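Local coordinates for protein nitrite transporter NirC (Salmonella enterica subsp. enterica serovar Typhimurium, PDB 4FC4) that forms a pentameric channel of the formate/nitrite transporter family that carries nitrite into and out of the cell across the cytoplasmic membrane, at residues I6-A17 with M85-I96; S30-G41 with A68-L79. All blocks are in the same frame, centred on the assembly; numbering follows the deposited sequence.

Interaction 1: residues I6-A17 with M85-I96; sequences INKCAANAARIA and MFLTLGVKAGTI
Ala10 and Ala13 of helix 6-17 lie against Gly90 of helix 85-93, and the small size of all three lets the axes of these segments pass 7.4 Å apart at a crossing angle of -100°. Here the backbones all but touch: Ala10 CA is 4.1 Å from Gly90 CA, and Ala13 CB comes within 3.4 Å of Phe86 O. Gly90 offers only its CA here, and the methyl of Ala13 rests against it at 3.8 Å (Ala13 CB to Gly90 CA).

On one flank of this seam Cys9 lays its CB and SG along Leu89 CD1, with CB also at the edge of the Phe86 ring. Over one face of that ring stands Asn12 ND2, 3.1 Å above the plane and over its centre, the amide plane turned 82° from the ring. With CG anti to the backbone N (chi1 -166°), Asn12 carries its amide out over the ring. Its OD1 accepts from both NE and NH2 of Arg15, whose guanidinium plane contains that oxygen; both bonds go to one atom and probably limit the rotation of the amide, keeping ND2 toward the ring. Met85 CE, from the ring's own helix, lies over the opposite face, offset toward the rim.

The other flank is looser, and Thr95 there is exposed. Following the Schellman motif at Gly94, it gives its hydroxyl proton to Ala10 O at 2.9 Å (OG1 to O). That carbonyl also takes the helical bond from Ala14 N, on the other face of its plane. Ile96 turns back into the buried part, its CG2 on Ala14 and Ala17.

The chemistry is thus mainly apolar, small residues setting the spacing, while one hydroxyl bond and a geometry consistent with an amide N-H directed at the pi electrons add direction; Arg15 may polarise that amide, though its salt bridge to Glu78 offsets part of the charge.

Interaction 2: residues S30-G41 with A68-L79; sequences SSAMAGAYVGLG and ALTLVIIAGSEL
Helices 30-41 and 68-75 run roughly antiparallel, at 148° and 7.9 Å between axes, and beyond Gly76, whose positive phi suits glycine, the chain continues extended along the first helix. There Glu78 N donates to Ser30 O (2.9 Å), approaching from above the carbonyl plane, while Glu78 O receives a CA-H contact from Ser31.

Ala34 is small enough to admit this extended chain, its CB lying 3.4 Å from Ser77 OG. That hydroxyl sits between its own backbone N and carbonyl carbon (chi1 62°) and turns back to donate to Val72 O in the carbonyl plane, tying the extended chain to the helix it has just left. Tyr37 crosses Leu71 at about a right angle, CB to CB 3.6 Å, and its ring edge reaches toward Gly76 O. Val38 CG2 meets Val72 CG2 at 3.6 Å, with Leu79 CD1 beside it; the beta-branched valines offer short, broad methyl surfaces that suit the close axis spacing. At the far end Gly41 leaves room for the methyl of Ala68.

Asn112 of helix 98-125 bonds to both Ser31 O and Glu78 O, and Tyr245 of the second subunit bonds to Tyr37 OH and Gly76 O, while helices 150-172 and 177-192 pack on Leu69.

How the interactions relate
Interaction 2 is nested in the chain inside the loop closed by interaction 1, with about 20 Å between their centres. The two meet at Glu78, in the extended chain that leads from helix 67-75 to helix 80-93: its OE2 forms a salt bridge with Arg15 NH2 at 2.9 Å, and its OE1 packs on Ile16 CG1 at 3.5 Å. Each carboxylate oxygen has its own polar partner, His83 NE2 for OE1 and Arg15 NH2 for OE2. Arg15 thereby joins both contacts, one through Asn12 and the other through Glu78. The centre of interaction 1, which lies within one subunit, is about 19 Å from the centre of the chain; that of interaction 2, which also reaches the second subunit, is about 9 Å from it.

Interaction 1: residues I6-A17 with M85-I96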
loop_
_atom_site.group_PDB
_atom_site.type_symbol
_atom_site.label_atom_id
_atom_site.label_comp_id
_atom_site.label_asym_id
_atom_site.label_seq_id
_atom_site.Cartn_x
_atom_site.Cartn_y
_atom_site.Cartn_z
ATOM N N ILE B 6 -3.629 15.426 -24.248
ATOM C CA ILE B 6 -3.454 15.255 -25.655
ATOM C C ILE B 6 -2.234 16.022 -26.160
ATOM O O ILE B 6 -1.389 15.439 -26.842
ATOM C CB ILE B 6 -4.753 15.583 -26.411
ATOM C CG1 ILE B 6 -5.718 14.391 -26.271
ATOM C CG2 ILE B 6 -4.505 15.865 -27.898
ATOM C CD1 ILE B 6 -7.152 14.847 -26.382
ATOM N N ASN B 7 -2.089 17.284 -25.773
ATOM C CA ASN B 7 -0.899 18.058 -26.195
ATOM C C ASN B 7 0.405 17.496 -25.697
ATOM O O ASN B 7 1.368 17.492 -26.444
ATOM C CB ASN B 7 -1.003 19.538 -25.862
ATOM C CG ASN B 7 -2.068 20.237 -26.686
ATOM O OD1 ASN B 7 -2.678 21.196 -26.224
ATOM N ND2 ASN B 7 -2.328 19.736 -27.895
ATOM N N LYS B 8 0.432 17.010 -24.454
ATOM C CA LYS B 8 1.560 16.232 -23.963
ATOM C C LYS B 8 1.897 14.978 -24.787
ATOM O O LYS B 8 3.074 14.737 -25.089
ATOM C CB LYS B 8 1.354 15.880 -22.497
ATOM C CG LYS B 8 1.859 16.931 -21.519
ATOM C CD LYS B 8 0.887 17.148 -20.357
ATOM C CE LYS B 8 1.612 17.111 -19.023
ATOM N NZ LYS B 8 0.586 17.350 -17.978
ATOM N N CYS B 9 0.883 14.203 -25.188
ATOM C CA CYS B 9 1.123 13.041 -26.061
ATOM C C CYS B 9 1.657 13.417 -27.426
ATOM O O CYS B 9 2.552 12.776 -27.979
ATOM C CB CYS B 9 -0.155 12.275 -26.265
ATOM S SG CYS B 9 -0.784 11.506 -24.774
ATOM N N ALA B 10 1.054 14.452 -27.970
ATOM C CA ALA B 10 1.476 15.066 -29.186
ATOM C C ALA B 10 2.916 15.663 -29.103
ATOM O O ALA B 10 3.662 15.583 -30.075
ATOM C CB ALA B 10 0.452 16.140 -29.574
ATOM N N ALA B 11 3.302 16.255 -27.971
ATOM C CA ALA B 11 4.671 16.763 -27.840
ATOM C C ALA B 11 5.575 15.541 -27.723
ATOM O O ALA B 11 6.631 15.490 -28.330
ATOM C CB ALA B 11 4.835 17.687 -26.655
ATOM N N ASN B 12 5.136 14.521 -27.005
ATOM C CA ASN B 12 5.925 13.312 -26.932
ATOM C C ASN B 12 6.167 12.649 -28.322
ATOM O O ASN B 12 7.236 12.100 -28.622
ATOM C CB ASN B 12 5.247 12.367 -25.989
ATOM C CG ASN B 12 6.137 11.220 -25.575
ATOM O OD1 ASN B 12 7.325 11.389 -25.302
ATOM N ND2 ASN B 12 5.567 10.039 -25.540
ATOM N N ALA B 13 5.171 12.718 -29.188
ATOM C CA ALA B 13 5.278 12.084 -30.467
ATOM C C ALA B 13 6.338 12.790 -31.326
ATOM O O ALA B 13 7.151 12.104 -31.990
ATOM C CB ALA B 13 3.921 12.057 -31.122
ATOM N N ALA B 14 6.341 14.135 -31.304
ATOM C CA ALA B 14 7.412 14.938 -31.967
ATOM C C ALA B 14 8.808 14.644 -31.411
ATOM O O ALA B 14 9.782 14.580 -32.165
ATOM C CB ALA B 14 7.122 16.461 -31.982
ATOM N N ARG B 15 8.885 14.424 -30.111
ATOM C CA ARG B 15 10.133 14.067 -29.446
ATOM C C ARG B 15 10.621 12.713 -29.887
ATOM O O ARG B 15 11.821 12.564 -30.117
ATOM C CB ARG B 15 9.967 14.053 -27.916
ATOM C CG ARG B 15 11.288 13.931 -27.167
ATOM C CD ARG B 15 11.117 13.448 -25.730
ATOM N NE ARG B 15 10.222 12.297 -25.571
ATOM C CZ ARG B 15 10.588 11.004 -25.667
ATOM N NH1 ARG B 15 11.835 10.666 -25.981
ATOM N NH2 ARG B 15 9.696 10.030 -25.496
ATOM N N ILE B 16 9.695 11.737 -29.965
ATOM C CA ILE B 16 9.996 10.399 -30.475
ATOM C C ILE B 16 10.508 10.498 -31.925
ATOM O O ILE B 16 11.553 9.950 -32.263
ATOM C CB ILE B 16 8.763 9.477 -30.381
ATOM C CG1 ILE B 16 8.454 9.102 -28.924
ATOM C CG2 ILE B 16 8.934 8.211 -31.243
ATOM C CD1 ILE B 16 7.047 8.559 -28.750
ATOM N N ALA B 17 9.784 11.250 -32.755
ATOM C CA ALA B 17 10.199 11.546 -34.099
ATOM C C ALA B 17 11.578 12.164 -34.167
ATOM O O ALA B 17 12.359 11.798 -35.062
ATOM C CB ALA B 17 9.199 12.460 -34.764
ATOM N N MET B 85 -0.591 4.809 -29.359
ATOM C CA MET B 85 -1.354 5.985 -28.866
ATOM C C MET B 85 -0.676 7.332 -29.114
ATOM O O MET B 85 -1.316 8.238 -29.659
ATOM C CB MET B 85 -1.704 5.877 -27.385
ATOM C CG MET B 85 -2.539 7.023 -26.805
ATOM S SD MET B 85 -2.878 6.672 -25.037
ATOM C CE MET B 85 -1.320 7.085 -24.260
ATOM N N PHE B 86 0.604 7.456 -28.758
ATOM C CA PHE B 86 1.280 8.752 -28.760
ATOM C C PHE B 86 1.290 9.313 -30.179
ATOM O O PHE B 86 0.923 10.503 -30.451
ATOM C CB PHE B 86 2.739 8.634 -28.228
ATOM C CG PHE B 86 2.862 8.450 -26.720
ATOM C CD1 PHE B 86 2.292 9.363 -25.817
ATOM C CD2 PHE B 86 3.585 7.363 -26.188
ATOM C CE1 PHE B 86 2.434 9.191 -24.422
ATOM C CE2 PHE B 86 3.723 7.182 -24.803
ATOM C CZ PHE B 86 3.141 8.084 -23.921
ATOM N N LEU B 87 1.734 8.442 -31.088
ATOM C CA LEU B 87 1.891 8.808 -32.475
ATOM C C LEU B 87 0.557 9.143 -33.123
ATOM O O LEU B 87 0.493 10.020 -33.967
ATOM C CB LEU B 87 2.653 7.734 -33.232
ATOM C CG LEU B 87 4.043 7.419 -32.662
ATOM C CD1 LEU B 87 4.748 6.439 -33.575
ATOM C CD2 LEU B 87 4.907 8.669 -32.547
ATOM N N THR B 88 -0.513 8.495 -32.682
ATOM C CA THR B 88 -1.836 8.745 -33.241
ATOM C C THR B 88 -2.229 10.191 -32.927
ATOM O O THR B 88 -2.567 10.982 -33.858
ATOM C CB THR B 88 -2.876 7.741 -32.676
ATOM O OG1 THR B 88 -2.660 6.463 -33.299
ATOM C CG2 THR B 88 -4.307 8.211 -32.933
ATOM N N LEU B 89 -2.163 10.519 -31.632
ATOM C CA LEU B 89 -2.427 11.857 -31.133
ATOM C C LEU B 89 -1.502 12.858 -31.795
ATOM O O LEU B 89 -1.925 13.972 -32.100
ATOM C CB LEU B 89 -2.324 11.915 -29.582
ATOM C CG LEU B 89 -3.480 11.141 -28.926
ATOM C CD1 LEU B 89 -3.371 11.029 -27.416
ATOM C CD2 LEU B 89 -4.805 11.804 -29.278
ATOM N N GLY B 90 -0.248 12.480 -32.029
ATOM C CA GLY B 90 0.698 13.345 -32.781
ATOM C C GLY B 90 0.242 13.656 -34.204
ATOM O O GLY B 90 0.256 14.835 -34.630
ATOM N N VAL B 91 -0.204 12.626 -34.932
ATOM C CA VAL B 91 -0.740 12.854 -36.302
ATOM C C VAL B 91 -1.973 13.755 -36.215
ATOM O O VAL B 91 -2.083 14.734 -36.950
ATOM C CB VAL B 91 -1.044 11.516 -37.052
ATOM C CG1 VAL B 91 -1.742 11.764 -38.377
ATOM C CG2 VAL B 91 0.245 10.701 -37.257
ATOM N N LYS B 92 -2.872 13.445 -35.285
ATOM C CA LYS B 92 -4.110 14.214 -35.112
ATOM C C LYS B 92 -3.845 15.696 -34.723
ATOM O O LYS B 92 -4.468 16.613 -35.254
ATOM C CB LYS B 92 -5.052 13.484 -34.120
ATOM C CG LYS B 92 -5.956 12.419 -34.772
ATOM C CD LYS B 92 -7.163 13.100 -35.427
ATOM C CE LYS B 92 -7.715 12.345 -36.625
ATOM N NZ LYS B 92 -7.937 13.298 -37.726
ATOM N N ALA B 93 -2.877 15.946 -33.839
ATOM C CA ALA B 93 -2.535 17.316 -33.440
ATOM C C ALA B 93 -1.736 18.078 -34.492
ATOM O O ALA B 93 -1.629 19.299 -34.427
ATOM C CB ALA B 93 -1.751 17.289 -32.151
ATOM N N GLY B 94 -1.172 17.365 -35.457
ATOM C CA GLY B 94 -0.355 17.987 -36.506
ATOM C C GLY B 94 1.117 18.088 -36.137
ATOM O O GLY B 94 1.865 18.677 -36.863
ATOM N N THR B 95 1.555 17.503 -35.013
ATOM C CA THR B 95 2.989 17.588 -34.644
ATOM C C THR B 95 3.932 16.635 -35.421
ATOM O O THR B 95 5.144 16.867 -35.505
ATOM C CB THR B 95 3.220 17.428 -33.138
ATOM O OG1 THR B 95 2.880 16.099 -32.769
ATOM C CG2 THR B 95 2.420 18.456 -32.316
ATOM N N ILE B 96 3.371 15.573 -35.973
ATOM C CA ILE B 96 4.096 14.669 -36.855
ATOM C C ILE B 96 3.156 14.288 -38.013
ATOM O O ILE B 96 1.945 14.503 -37.897
ATOM C CB ILE B 96 4.547 13.407 -36.102
ATOM C CG1 ILE B 96 3.331 12.649 -35.552
ATOM C CG2 ILE B 96 5.512 13.773 -34.963
ATOM C CD1 ILE B 96 3.620 11.204 -35.234
#

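Interaction 2: residues S30-G41 with A68-L79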
loop_
_atom_site.group_PDB
_atom_site.type_symbol
_atom_site.label_atom_id
_atom_site.label_comp_id
_atom_site.label_asym_id
_atom_site.label_seq_id
_atom_site.Cartn_x
_atom_site.Cartn_y
_atom_site.Cartn_z
ATOM N N SER B 30 17.030 2.865 -26.399
ATOM C CA SER B 30 15.904 3.221 -25.604
ATOM C C SER B 30 14.675 2.296 -25.908
ATOM O O SER B 30 13.942 1.919 -24.977
ATOM C CB SER B 30 15.674 4.730 -25.799
ATOM O OG SER B 30 14.588 5.157 -25.041
ATOM N N SER B 31 14.482 1.896 -27.176
ATOM C CA SER B 31 13.571 0.792 -27.501
ATOM C C SER B 31 14.018 -0.588 -26.930
ATOM O O SER B 31 13.183 -1.375 -26.453
ATOM C CB SER B 31 13.461 0.645 -29.008
ATOM O OG SER B 31 12.873 1.782 -29.563
ATOM N N ALA B 32 15.310 -0.931 -27.037
ATOM C CA ALA B 32 15.790 -2.210 -26.451
ATOM C C ALA B 32 15.506 -2.193 -24.945
ATOM O O ALA B 32 15.123 -3.219 -24.370
ATOM C CB ALA B 32 17.281 -2.457 -26.741
ATOM N N MET B 33 15.713 -1.038 -24.314
ATOM C CA MET B 33 15.458 -0.913 -22.902
ATOM C C MET B 33 14.012 -1.320 -22.558
ATOM O O MET B 33 13.784 -2.089 -21.638
ATOM C CB MET B 33 15.755 0.506 -22.401
ATOM C CG MET B 33 17.228 0.933 -22.381
ATOM S SD MET B 33 17.373 2.575 -21.603
ATOM C CE MET B 33 19.097 2.668 -21.105
ATOM N N ALA B 34 13.033 -0.822 -23.306
ATOM C CA ALA B 34 11.662 -1.141 -22.973
ATOM C C ALA B 34 11.367 -2.648 -23.047
ATOM O O ALA B 34 10.673 -3.165 -22.184
ATOM C CB ALA B 34 10.675 -0.352 -23.811
ATOM N N GLY B 35 11.892 -3.342 -24.067
ATOM C CA GLY B 35 11.671 -4.773 -24.190
ATOM C C GLY B 35 12.346 -5.506 -23.051
ATOM O O GLY B 35 11.774 -6.385 -22.464
ATOM N N ALA B 36 13.568 -5.133 -22.737
ATOM C CA ALA B 36 14.292 -5.720 -21.620
ATOM C C ALA B 36 13.533 -5.509 -20.270
ATOM O O ALA B 36 13.367 -6.483 -19.485
ATOM C CB ALA B 36 15.717 -5.163 -21.568
ATOM N N TYR B 37 13.024 -4.287 -20.042
ATOM C CA TYR B 37 12.319 -3.936 -18.789
ATOM C C TYR B 37 11.059 -4.728 -18.651
ATOM O O TYR B 37 10.814 -5.314 -17.580
ATOM C CB TYR B 37 11.990 -2.454 -18.708
ATOM C CG TYR B 37 13.232 -1.533 -18.612
ATOM C CD1 TYR B 37 14.532 -2.055 -18.365
ATOM C CD2 TYR B 37 13.088 -0.154 -18.743
ATOM C CE1 TYR B 37 15.606 -1.225 -18.288
ATOM C CE2 TYR B 37 14.166 0.677 -18.665
ATOM C CZ TYR B 37 15.418 0.152 -18.448
ATOM O OH TYR B 37 16.476 1.046 -18.429
ATOM N N VAL B 38 10.263 -4.759 -19.729
ATOM C CA VAL B 38 9.046 -5.540 -19.711
ATOM C C VAL B 38 9.397 -7.008 -19.412
ATOM O O VAL B 38 8.723 -7.651 -18.580
ATOM C CB VAL B 38 8.181 -5.359 -20.971
ATOM C CG1 VAL B 38 6.907 -6.226 -20.892
ATOM C CG2 VAL B 38 7.744 -3.906 -21.108
ATOM N N GLY B 39 10.465 -7.505 -20.053
ATOM C CA GLY B 39 11.015 -8.827 -19.796
ATOM C C GLY B 39 11.317 -9.136 -18.317
ATOM O O GLY B 39 11.000 -10.236 -17.849
ATOM N N LEU B 40 11.986 -8.216 -17.609
ATOM C CA LEU B 40 12.360 -8.451 -16.248
ATOM C C LEU B 40 11.051 -8.626 -15.456
ATOM O O LEU B 40 10.991 -9.432 -14.518
ATOM C CB LEU B 40 13.228 -7.283 -15.696
ATOM C CG LEU B 40 14.701 -7.123 -16.226
ATOM C CD1 LEU B 40 15.242 -5.753 -15.901
ATOM C CD2 LEU B 40 15.644 -8.185 -15.610
ATOM N N GLY B 41 9.994 -7.911 -15.847
ATOM C CA GLY B 41 8.652 -8.195 -15.343
ATOM C C GLY B 41 8.110 -9.604 -15.627
ATOM O O GLY B 41 7.525 -10.259 -14.746
ATOM N N ALA B 68 6.777 -3.971 -14.640
ATOM C CA ALA B 68 7.119 -3.939 -16.081
ATOM C C ALA B 68 6.909 -2.541 -16.663
ATOM O O ALA B 68 7.809 -1.970 -17.248
ATOM C CB ALA B 68 6.306 -4.982 -16.904
ATOM N N LEU B 69 5.713 -1.984 -16.493
ATOM C CA LEU B 69 5.426 -0.668 -17.058
ATOM C C LEU B 69 5.950 0.443 -16.180
ATOM O O LEU B 69 6.244 1.541 -16.691
ATOM C CB LEU B 69 3.956 -0.511 -17.349
ATOM C CG LEU B 69 3.611 0.677 -18.233
ATOM C CD1 LEU B 69 4.150 0.566 -19.676
ATOM C CD2 LEU B 69 2.083 0.790 -18.180
ATOM N N THR B 70 6.089 0.160 -14.886
ATOM C CA THR B 70 6.744 1.094 -13.989
ATOM C C THR B 70 8.167 1.425 -14.444
ATOM O O THR B 70 8.506 2.608 -14.524
ATOM C CB THR B 70 6.790 0.575 -12.560
ATOM O OG1 THR B 70 5.450 0.273 -12.118
ATOM C CG2 THR B 70 7.459 1.590 -11.674
ATOM N N LEU B 71 8.968 0.401 -14.764
ATOM C CA LEU B 71 10.284 0.581 -15.380
ATOM C C LEU B 71 10.181 1.383 -16.652
ATOM O O LEU B 71 10.833 2.377 -16.798
ATOM C CB LEU B 71 10.987 -0.779 -15.652
ATOM C CG LEU B 71 11.379 -1.641 -14.419
ATOM C CD1 LEU B 71 12.025 -2.959 -14.835
ATOM C CD2 LEU B 71 12.254 -0.874 -13.414
ATOM N N VAL B 72 9.401 0.906 -17.607
ATOM C CA VAL B 72 9.251 1.585 -18.890
ATOM C C VAL B 72 8.967 3.090 -18.708
ATOM O O VAL B 72 9.613 3.916 -19.350
ATOM C CB VAL B 72 8.141 0.889 -19.761
ATOM C CG1 VAL B 72 7.803 1.719 -21.009
ATOM C CG2 VAL B 72 8.604 -0.505 -20.201
ATOM N N ILE B 73 8.092 3.465 -17.753
ATOM C CA ILE B 73 7.621 4.862 -17.724
ATOM C C ILE B 73 8.516 5.757 -16.866
ATOM O O ILE B 73 8.836 6.888 -17.225
ATOM C CB ILE B 73 6.157 4.966 -17.246
ATOM C CG1 ILE B 73 5.180 4.285 -18.242
ATOM C CG2 ILE B 73 5.769 6.410 -16.993
ATOM C CD1 ILE B 73 3.751 4.240 -17.714
ATOM N N ILE B 74 8.963 5.209 -15.750
ATOM C CA ILE B 74 9.617 5.975 -14.717
ATOM C C ILE B 74 11.123 5.952 -14.936
ATOM O O ILE B 74 11.733 6.973 -14.814
ATOM C CB ILE B 74 9.264 5.446 -13.349
ATOM C CG1 ILE B 74 7.728 5.419 -13.242
ATOM C CG2 ILE B 74 9.960 6.266 -12.224
ATOM C CD1 ILE B 74 7.078 6.763 -12.836
ATOM N N ALA B 75 11.713 4.817 -15.290
ATOM C CA ALA B 75 13.126 4.824 -15.671
ATOM C C ALA B 75 13.312 5.534 -17.021
ATOM O O ALA B 75 14.308 6.225 -17.192
ATOM C CB ALA B 75 13.736 3.412 -15.699
ATOM N N GLY B 76 12.387 5.338 -17.972
ATOM C CA GLY B 76 12.477 5.978 -19.294
ATOM C C GLY B 76 12.922 4.958 -20.301
ATOM O O GLY B 76 13.901 4.243 -20.051
ATOM N N SER B 77 12.153 4.811 -21.391
ATOM C CA SER B 77 12.435 3.895 -22.524
ATOM C C SER B 77 11.425 4.134 -23.682
ATOM O O SER B 77 10.576 4.983 -23.585
ATOM C CB SER B 77 12.332 2.469 -22.024
ATOM O OG SER B 77 11.014 2.240 -21.571
ATOM N N GLU B 78 11.474 3.374 -24.760
ATOM C CA GLU B 78 10.412 3.504 -25.797
ATOM C C GLU B 78 9.656 2.199 -26.066
ATOM O O GLU B 78 10.257 1.219 -26.445
ATOM C CB GLU B 78 10.971 4.109 -27.094
ATOM C CG GLU B 78 11.692 5.424 -26.831
ATOM C CD GLU B 78 10.766 6.620 -26.493
ATOM O OE1 GLU B 78 9.521 6.554 -26.703
ATOM O OE2 GLU B 78 11.295 7.693 -26.082
ATOM N N LEU B 79 8.350 2.197 -25.840
ATOM C CA LEU B 79 7.536 0.996 -25.848
ATOM C C LEU B 79 6.606 1.087 -27.028
ATOM O O LEU B 79 5.860 2.044 -27.176
ATOM C CB LEU B 79 6.710 0.893 -24.535
ATOM C CG LEU B 79 5.928 -0.423 -24.298
ATOM C CD1 LEU B 79 6.850 -1.641 -24.432
ATOM C CD2 LEU B 79 5.139 -0.441 -22.947
#